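Local coordinates for protein teichoic acid D-alanine hydrolase (Staphylococcus aureus, PDB 5ZH8) that hydrolyses D-alanyl esters on wall and lipoteichoic acids of the cell envelope, and affects methicillin resistance, autolysis and cell wall structure, at residues H173-Y178 with D213-V218; I125-K130 with H209-G214. One frame throughout, in Å; residues are numbered along the deposited sequence.

Contact 1 of 2, residues H173-Y178 with D213-V218; sequences HQSGLY and DGNYLV
Asn215, in the first turn of helix 213-227, extends its amide across to His173 and Ser175 of the loop that follows helix 167-171, a buried contact in the helical part of a beta-lactamase-type fold. The loop begins with a Schellman motif: His173, with positive phi, is the first residue to leave the helix.

Two hydrogen bonds run through the one amide. Asn215 ND2 donates to His173 ND1 over 3.0 Å with an N-H...N angle of 158°, a little tilted from the imidazole plane and lying in the plane of the amide. Ser175 OG donates to Asn215 OD1 at 2.6 Å, in the carbonyl plane and on a lone pair. With both ends occupied, the amide is fixed in rotation; it is aimed at the loop by CG standing opposite the carbonyl carbon (chi1 -74°).

Aromatic contact is looser. The rings of His173 and Tyr216 meet obliquely, their planes 33° apart, with His173 CE1 3.6 Å from Tyr216 CD1. Tyr216 OH is engaged by the carbonyl O of Met171, at the end of helix 167-171.

Apolar contact is distant, Leu177 CD1 lying 4.5 Å from Val218 CG2; Leu170 lines the same region. The same Leu177 CD1 is a van der Waals neighbour of Asn215 OD1, at 3.7 Å. Ser175 OG, besides donating to the amide, accepts a weak 3.3 Å bond from Leu177 N.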
ATOM      1  N   HIS A 173     -22.266   4.702   0.572  1.00 52.77           N
ATOM      2  CA  HIS A 173     -21.134   5.565   0.955  1.00 54.03           C
ATOM      3  C   HIS A 173     -21.322   7.023   0.532  1.00 56.30           C
ATOM      4  O   HIS A 173     -20.496   7.572  -0.185  1.00 57.08           O
ATOM      5  CB  HIS A 173     -19.801   5.029   0.408  1.00 52.75           C
ATOM      6  CG  HIS A 173     -19.411   3.695   0.960  1.00 50.82           C
ATOM      7  ND1 HIS A 173     -19.130   3.491   2.294  1.00 51.20           N
ATOM      8  CD2 HIS A 173     -19.232   2.502   0.349  1.00 48.78           C
ATOM      9  CE1 HIS A 173     -18.811   2.223   2.483  1.00 49.57           C
ATOM     10  NE2 HIS A 173     -18.871   1.599   1.320  1.00 48.05           N
ATOM     11  N   GLN A 174     -22.410   7.640   0.986  1.00 57.79           N
ATOM     12  CA  GLN A 174     -22.679   9.057   0.724  1.00 60.43           C
ATOM     13  C   GLN A 174     -23.449   9.699   1.880  1.00 62.62           C
ATOM     14  O   GLN A 174     -24.344  10.521   1.671  1.00 64.34           O
ATOM     15  CB  GLN A 174     -23.447   9.216  -0.591  1.00 60.31           C
ATOM     16  CG  GLN A 174     -24.763   8.454  -0.641  1.00 59.17           C
ATOM     17  CD  GLN A 174     -25.532   8.688  -1.931  1.00 59.51           C
ATOM     18  OE1 GLN A 174     -24.945   8.867  -3.001  1.00 59.45           O
ATOM     19  NE2 GLN A 174     -26.855   8.684  -1.835  1.00 59.62           N
ATOM     20  N   SER A 175     -23.066   9.336   3.101  1.00 62.75           N
ATOM     21  CA  SER A 175     -23.760   9.780   4.305  1.00 64.66           C
ATOM     22  C   SER A 175     -23.299  11.153   4.786  1.00 68.13           C
ATOM     23  O   SER A 175     -24.062  11.887   5.414  1.00 70.20           O
ATOM     24  CB  SER A 175     -23.552   8.756   5.416  1.00 63.42           C
ATOM     25  OG  SER A 175     -22.177   8.602   5.713  1.00 63.13           O
ATOM     26  N   GLY A 176     -22.047  11.492   4.498  1.00 69.13           N
ATOM     27  CA  GLY A 176     -21.454  12.737   4.979  1.00 72.65           C
ATOM     28  C   GLY A 176     -20.788  12.590   6.333  1.00 73.79           C
ATOM     29  O   GLY A 176     -20.349  13.578   6.920  1.00 77.09           O
ATOM     30  N   LEU A 177     -20.697  11.357   6.824  1.00 71.57           N
ATOM     31  CA  LEU A 177     -20.010  11.079   8.076  1.00 72.43           C
ATOM     32  C   LEU A 177     -18.506  11.208   7.853  1.00 73.02           C
ATOM     33  O   LEU A 177     -17.989  10.797   6.807  1.00 71.15           O
ATOM     34  CB  LEU A 177     -20.338   9.664   8.572  1.00 69.87           C
ATOM     35  CG  LEU A 177     -21.737   9.371   9.123  1.00 69.78           C
ATOM     36  CD1 LEU A 177     -21.962   7.868   9.167  1.00 66.98           C
ATOM     37  CD2 LEU A 177     -21.950   9.985  10.494  1.00 72.78           C
ATOM     38  N   TYR A 178     -17.809  11.782   8.833  1.00 75.85           N
ATOM     39  CA  TYR A 178     -16.350  11.822   8.818  1.00 76.48           C
ATOM     40  C   TYR A 178     -15.800  10.405   8.716  1.00 73.58           C
ATOM     41  O   TYR A 178     -16.424   9.455   9.191  1.00 71.57           O
ATOM     42  CB  TYR A 178     -15.803  12.495  10.085  1.00 79.92           C
ATOM     43  CG  TYR A 178     -15.924  14.004  10.092  1.00 83.58           C
ATOM     44  CD1 TYR A 178     -15.040  14.794   9.364  1.00 85.15           C
ATOM     45  CD2 TYR A 178     -16.909  14.643  10.839  1.00 85.80           C
ATOM     46  CE1 TYR A 178     -15.142  16.174   9.370  1.00 88.88           C
ATOM     47  CE2 TYR A 178     -17.021  16.024  10.846  1.00 89.46           C
ATOM     48  CZ  TYR A 178     -16.134  16.783  10.109  1.00 91.01           C
ATOM     49  OH  TYR A 178     -16.232  18.152  10.109  1.00 94.98           O
ATOM     50  N   ASP A 213     -15.415   2.902   6.000  1.00 55.38           N
ATOM     51  CA  ASP A 213     -15.744   1.696   6.762  1.00 54.10           C
ATOM     52  C   ASP A 213     -16.853   1.981   7.761  1.00 54.80           C
ATOM     53  O   ASP A 213     -17.716   1.138   7.987  1.00 53.98           O
ATOM     54  CB  ASP A 213     -14.520   1.173   7.525  1.00 54.73           C
ATOM     55  CG  ASP A 213     -13.472   0.579   6.622  1.00 53.58           C
ATOM     56  OD1 ASP A 213     -13.757   0.349   5.433  1.00 52.10           O
ATOM     57  OD2 ASP A 213     -12.348   0.335   7.112  1.00 54.77           O
ATOM     58  N   GLY A 214     -16.809   3.174   8.358  1.00 56.62           N
ATOM     59  CA  GLY A 214     -17.791   3.605   9.347  1.00 57.82           C
ATOM     60  C   GLY A 214     -19.237   3.426   8.931  1.00 56.44           C
ATOM     61  O   GLY A 214     -20.068   3.045   9.749  1.00 56.48           O
ATOM     62  N   ASN A 215     -19.538   3.695   7.660  1.00 54.87           N
ATOM     63  CA  ASN A 215     -20.895   3.526   7.159  1.00 53.82           C
ATOM     64  C   ASN A 215     -21.389   2.117   7.455  1.00 52.01           C
ATOM     65  O   ASN A 215     -22.466   1.940   8.015  1.00 52.68           O
ATOM     66  CB  ASN A 215     -20.972   3.770   5.651  1.00 52.88           C
ATOM     67  CG  ASN A 215     -20.872   5.238   5.275  1.00 54.72           C
ATOM     68  OD1 ASN A 215     -21.494   6.117   5.890  1.00 56.34           O
ATOM     69  ND2 ASN A 215     -20.093   5.507   4.231  1.00 54.18           N
ATOM     70  N   TYR A 216     -20.597   1.115   7.085  1.00 49.94           N
ATOM     71  CA  TYR A 216     -21.015  -0.272   7.263  1.00 48.33           C
ATOM     72  C   TYR A 216     -20.891  -0.770   8.705  1.00 49.43           C
ATOM     73  O   TYR A 216     -21.500  -1.780   9.059  1.00 48.96           O
ATOM     74  CB  TYR A 216     -20.303  -1.197   6.267  1.00 46.18           C
ATOM     75  CG  TYR A 216     -20.999  -1.194   4.921  1.00 44.82           C
ATOM     76  CD1 TYR A 216     -21.072  -0.032   4.158  1.00 45.20           C
ATOM     77  CD2 TYR A 216     -21.620  -2.337   4.428  1.00 43.28           C
ATOM     78  CE1 TYR A 216     -21.716  -0.019   2.935  1.00 44.35           C
ATOM     79  CE2 TYR A 216     -22.268  -2.331   3.206  1.00 42.38           C
ATOM     80  CZ  TYR A 216     -22.320  -1.169   2.467  1.00 42.90           C
ATOM     81  OH  TYR A 216     -22.971  -1.150   1.253  1.00 42.15           O
ATOM     82  N   LEU A 217     -20.131  -0.059   9.539  1.00 51.26           N
ATOM     83  CA  LEU A 217     -20.154  -0.312  10.988  1.00 53.01           C
ATOM     84  C   LEU A 217     -21.490   0.126  11.600  1.00 54.13           C
ATOM     85  O   LEU A 217     -22.043  -0.575  12.443  1.00 54.55           O
ATOM     86  CB  LEU A 217     -18.987   0.382  11.700  1.00 54.80           C
ATOM     87  CG  LEU A 217     -17.586  -0.095  11.320  1.00 54.05           C
ATOM     88  CD1 LEU A 217     -16.538   0.761  12.010  1.00 56.24           C
ATOM     89  CD2 LEU A 217     -17.387  -1.566  11.661  1.00 53.27           C
ATOM     90  N   VAL A 218     -22.003   1.279  11.165  1.00 54.66           N
ATOM     91  CA  VAL A 218     -23.331   1.755  11.574  1.00 55.82           C
ATOM     92  C   VAL A 218     -24.437   0.816  11.094  1.00 54.10           C
ATOM     93  O   VAL A 218     -25.401   0.557  11.822  1.00 54.87           O
ATOM     94  CB  VAL A 218     -23.634   3.162  10.995  1.00 56.93           C
ATOM     95  CG1 VAL A 218     -25.100   3.540  11.197  1.00 57.87           C
ATOM     96  CG2 VAL A 218     -22.701   4.202  11.598  1.00 59.17           C
TER

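Contact 2 of 2, residues I125-K130 with H209-G214; sequences IGSAQK and HMYNDG
The Tyr211 ring meets Ser127 at its edge, where Ser127 OG lies in the ring plane beside the phenol oxygen. The His173 ring meets it from outside the two segments at a plane angle of about 35°. The other flat group, the Asp213 carboxylate, is approached from above: Lys130 NZ stands 43° out of its plane.

Hydrogen bonds join these groups in a chain. Ser127 OG and Tyr211 OH are 2.7 Å apart, and either could donate. Lys130 NZ donates to Ser127 OG over 2.8 Å. It also forms a salt bridge with Asp213 OD1 at 2.7 Å. Lys130 reaches both because its chain runs extended until it bends at the last torsion (chi4 61°); on the way its CD passes 3.9 Å from Tyr211 OH. The second carboxylate oxygen, Asp213 OD2, is held by Tyr282 OH. A water adds another link, donating to Ser127 O at 3.0 Å and lying 3.1 Å from Tyr211 OH.

Behind the tyrosine, Asn212 is the N-cap of helix 213-227: its OD1 accepts from Gly214 N at 2.8 Å, from above the carbonyl plane. Asn212 ND2 also binds Tyr178 O, which ties this turn to the neighbouring loop.

Ser-Ala-Gln-Lys fits the Ser-X-X-Lys signature of serine beta-lactamases and penicillin-binding proteins, and Tyr-Asn-Asp probably corresponds to the Tyr-X-Asn element of class C enzymes, with Asp213 in the Asn position. The bonded cluster is therefore consistent with an active site in which Ser127 is the nucleophile, with lysine and tyrosine both in direct hydrogen-bonding contact with its hydroxyl.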
ATOM      1  N   ILE A 125     -10.558 -10.698   4.845  1.00 45.68           N
ATOM      2  CA  ILE A 125     -11.206 -10.181   3.644  1.00 44.21           C
ATOM      3  C   ILE A 125     -11.397  -8.674   3.691  1.00 44.06           C
ATOM      4  O   ILE A 125     -11.760  -8.074   2.675  1.00 43.41           O
ATOM      5  CB  ILE A 125     -12.561 -10.870   3.358  1.00 43.89           C
ATOM      6  CG1 ILE A 125     -13.637 -10.471   4.381  1.00 44.67           C
ATOM      7  CG2 ILE A 125     -12.390 -12.383   3.323  1.00 44.30           C
ATOM      8  CD1 ILE A 125     -15.015 -11.032   4.076  1.00 44.22           C
ATOM      9  N   GLY A 126     -11.168  -8.070   4.857  1.00 44.83           N
ATOM     10  CA  GLY A 126     -11.337  -6.632   5.034  1.00 45.25           C
ATOM     11  C   GLY A 126     -12.668  -6.124   4.497  1.00 44.42           C
ATOM     12  O   GLY A 126     -13.727  -6.710   4.747  1.00 43.78           O
ATOM     13  N   SER A 127     -12.602  -5.053   3.711  1.00 44.34           N
ATOM     14  CA  SER A 127     -13.793  -4.365   3.220  1.00 43.91           C
ATOM     15  C   SER A 127     -14.766  -5.240   2.425  1.00 42.91           C
ATOM     16  O   SER A 127     -15.911  -4.841   2.195  1.00 42.77           O
ATOM     17  CB  SER A 127     -13.386  -3.179   2.365  1.00 44.12           C
ATOM     18  OG  SER A 127     -14.487  -2.327   2.171  1.00 44.53           O
ATOM     19  N   ALA A 128     -14.326  -6.423   2.000  1.00 42.48           N
ATOM     20  CA  ALA A 128     -15.225  -7.368   1.348  1.00 41.69           C
ATOM     21  C   ALA A 128     -16.282  -7.933   2.305  1.00 42.09           C
ATOM     22  O   ALA A 128     -17.284  -8.478   1.844  1.00 41.87           O
ATOM     23  CB  ALA A 128     -14.445  -8.491   0.687  1.00 41.28           C
ATOM     24  N   GLN A 129     -16.075  -7.808   3.619  1.00 43.16           N
ATOM     25  CA  GLN A 129     -17.121  -8.181   4.587  1.00 43.59           C
ATOM     26  C   GLN A 129     -18.363  -7.300   4.463  1.00 43.41           C
ATOM     27  O   GLN A 129     -19.453  -7.717   4.839  1.00 43.93           O
ATOM     28  CB  GLN A 129     -16.622  -8.146   6.037  1.00 44.88           C
ATOM     29  CG  GLN A 129     -17.573  -8.858   6.997  1.00 45.45           C
ATOM     30  CD  GLN A 129     -17.159  -8.763   8.446  1.00 46.99           C
ATOM     31  OE1 GLN A 129     -16.427  -7.855   8.836  1.00 47.71           O
ATOM     32  NE2 GLN A 129     -17.642  -9.696   9.263  1.00 47.94           N
ATOM     33  N   LYS A 130     -18.205  -6.092   3.939  1.00 43.12           N
ATOM     34  CA  LYS A 130     -19.360  -5.231   3.666  1.00 43.35           C
ATOM     35  C   LYS A 130     -20.440  -5.931   2.814  1.00 42.46           C
ATOM     36  O   LYS A 130     -21.622  -5.615   2.937  1.00 42.89           O
ATOM     37  CB  LYS A 130     -18.915  -3.941   2.981  1.00 43.65           C
ATOM     38  CG  LYS A 130     -18.091  -3.027   3.871  1.00 44.98           C
ATOM     39  CD  LYS A 130     -17.834  -1.693   3.199  1.00 45.67           C
ATOM     40  CE  LYS A 130     -17.065  -0.757   4.112  1.00 47.47           C
ATOM     41  NZ  LYS A 130     -15.729  -1.291   4.483  1.00 47.81           N
ATOM     42  N   HIS A 209     -20.146  11.299  -2.405  1.00 77.08           N
ATOM     43  CA  HIS A 209     -19.558   9.987  -2.173  1.00 73.56           C
ATOM     44  C   HIS A 209     -18.233  10.085  -1.435  1.00 72.46           C
ATOM     45  O   HIS A 209     -17.425  10.967  -1.711  1.00 74.41           O
ATOM     46  CB  HIS A 209     -19.363   9.222  -3.479  1.00 72.60           C
ATOM     47  CG  HIS A 209     -18.692   7.898  -3.294  1.00 70.93           C
ATOM     48  ND1 HIS A 209     -17.320   7.752  -3.287  1.00 71.44           N
ATOM     49  CD2 HIS A 209     -19.203   6.654  -3.115  1.00 69.02           C
ATOM     50  CE1 HIS A 209     -17.014   6.477  -3.112  1.00 69.46           C
ATOM     51  NE2 HIS A 209     -18.139   5.791  -3.001  1.00 68.26           N
ATOM     52  N   MET A 210     -18.034   9.191  -0.474  1.00 69.49           N
ATOM     53  CA  MET A 210     -16.765   9.058   0.218  1.00 68.76           C
ATOM     54  C   MET A 210     -16.713   7.679   0.866  1.00 65.40           C
ATOM     55  O   MET A 210     -17.477   7.397   1.795  1.00 65.66           O
ATOM     56  CB  MET A 210     -16.632  10.142   1.288  1.00 71.60           C
ATOM     57  CG  MET A 210     -15.223  10.348   1.810  1.00 72.78           C
ATOM     58  SD  MET A 210     -15.221  11.017   3.486  1.00 75.46           S
ATOM     59  CE  MET A 210     -15.196   9.501   4.442  1.00 72.92           C
ATOM     60  N   TYR A 211     -15.822   6.820   0.382  1.00 62.56           N
ATOM     61  CA  TYR A 211     -15.676   5.481   0.952  1.00 59.58           C
ATOM     62  C   TYR A 211     -15.341   5.606   2.432  1.00 59.47           C
ATOM     63  O   TYR A 211     -14.550   6.460   2.829  1.00 61.52           O
ATOM     64  CB  TYR A 211     -14.595   4.682   0.222  1.00 58.48           C
ATOM     65  CG  TYR A 211     -14.841   3.197   0.225  1.00 56.65           C
ATOM     66  CD1 TYR A 211     -15.731   2.628  -0.681  1.00 55.66           C
ATOM     67  CD2 TYR A 211     -14.188   2.354   1.121  1.00 56.39           C
ATOM     68  CE1 TYR A 211     -15.967   1.262  -0.702  1.00 54.09           C
ATOM     69  CE2 TYR A 211     -14.416   0.985   1.112  1.00 54.84           C
ATOM     70  CZ  TYR A 211     -15.308   0.444   0.193  1.00 53.82           C
ATOM     71  OH  TYR A 211     -15.562  -0.915   0.156  1.00 52.40           O
ATOM     72  N   ASN A 212     -15.959   4.761   3.243  1.00 57.26           N
ATOM     73  CA  ASN A 212     -15.890   4.898   4.688  1.00 57.92           C
ATOM     74  C   ASN A 212     -16.345   3.590   5.338  1.00 56.04           C
ATOM     75  O   ASN A 212     -17.518   3.214   5.232  1.00 55.37           O
ATOM     76  CB  ASN A 212     -16.789   6.065   5.121  1.00 59.64           C
ATOM     77  CG  ASN A 212     -16.668   6.406   6.595  1.00 61.38           C
ATOM     78  OD1 ASN A 212     -16.070   5.668   7.383  1.00 60.75           O
ATOM     79  ND2 ASN A 212     -17.248   7.543   6.977  1.00 63.45           N
ATOM     80  N   ASP A 213     -15.415   2.902   6.000  1.00 55.38           N
ATOM     81  CA  ASP A 213     -15.744   1.696   6.762  1.00 54.10           C
ATOM     82  C   ASP A 213     -16.853   1.981   7.761  1.00 54.80           C
ATOM     83  O   ASP A 213     -17.716   1.138   7.987  1.00 53.98           O
ATOM     84  CB  ASP A 213     -14.520   1.173   7.525  1.00 54.73           C
ATOM     85  CG  ASP A 213     -13.472   0.579   6.622  1.00 53.58           C
ATOM     86  OD1 ASP A 213     -13.757   0.349   5.433  1.00 52.10           O
ATOM     87  OD2 ASP A 213     -12.348   0.335   7.112  1.00 54.77           O
ATOM     88  N   GLY A 214     -16.809   3.174   8.358  1.00 56.62           N
ATOM     89  CA  GLY A 214     -17.791   3.605   9.347  1.00 57.82           C
ATOM     90  C   GLY A 214     -19.237   3.426   8.931  1.00 56.44           C
ATOM     91  O   GLY A 214     -20.068   3.045   9.749  1.00 56.48           O
TER
HETATM   92  O   HOH W   1     -17.359  -3.401   0.062  1.00 38.22           O

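The two contacts, with centres 9 Å apart, share Asp213 and Gly214 at the start of helix 213-227, yet use different sides of it. Contact 2 gathers the probable catalytic groups, whereas contact 1 lies behind them: Asn215 ND2 is 9.9 Å from Ser127 OG. His173 is the main joint between them. Its carbonyl O is 3.0 Å from Met210 N, a probable hydrogen bond, and its CE1 packs 3.2 Å from Asn212 O. A second tie, probably also a hydrogen bond, joins Tyr178 O to Asn212 ND2 at 3.0 Å. The His173 side chain packs on Tyr211 and Lys130 while its ring is gripped by Asn215, which places Asn215 in a second shell.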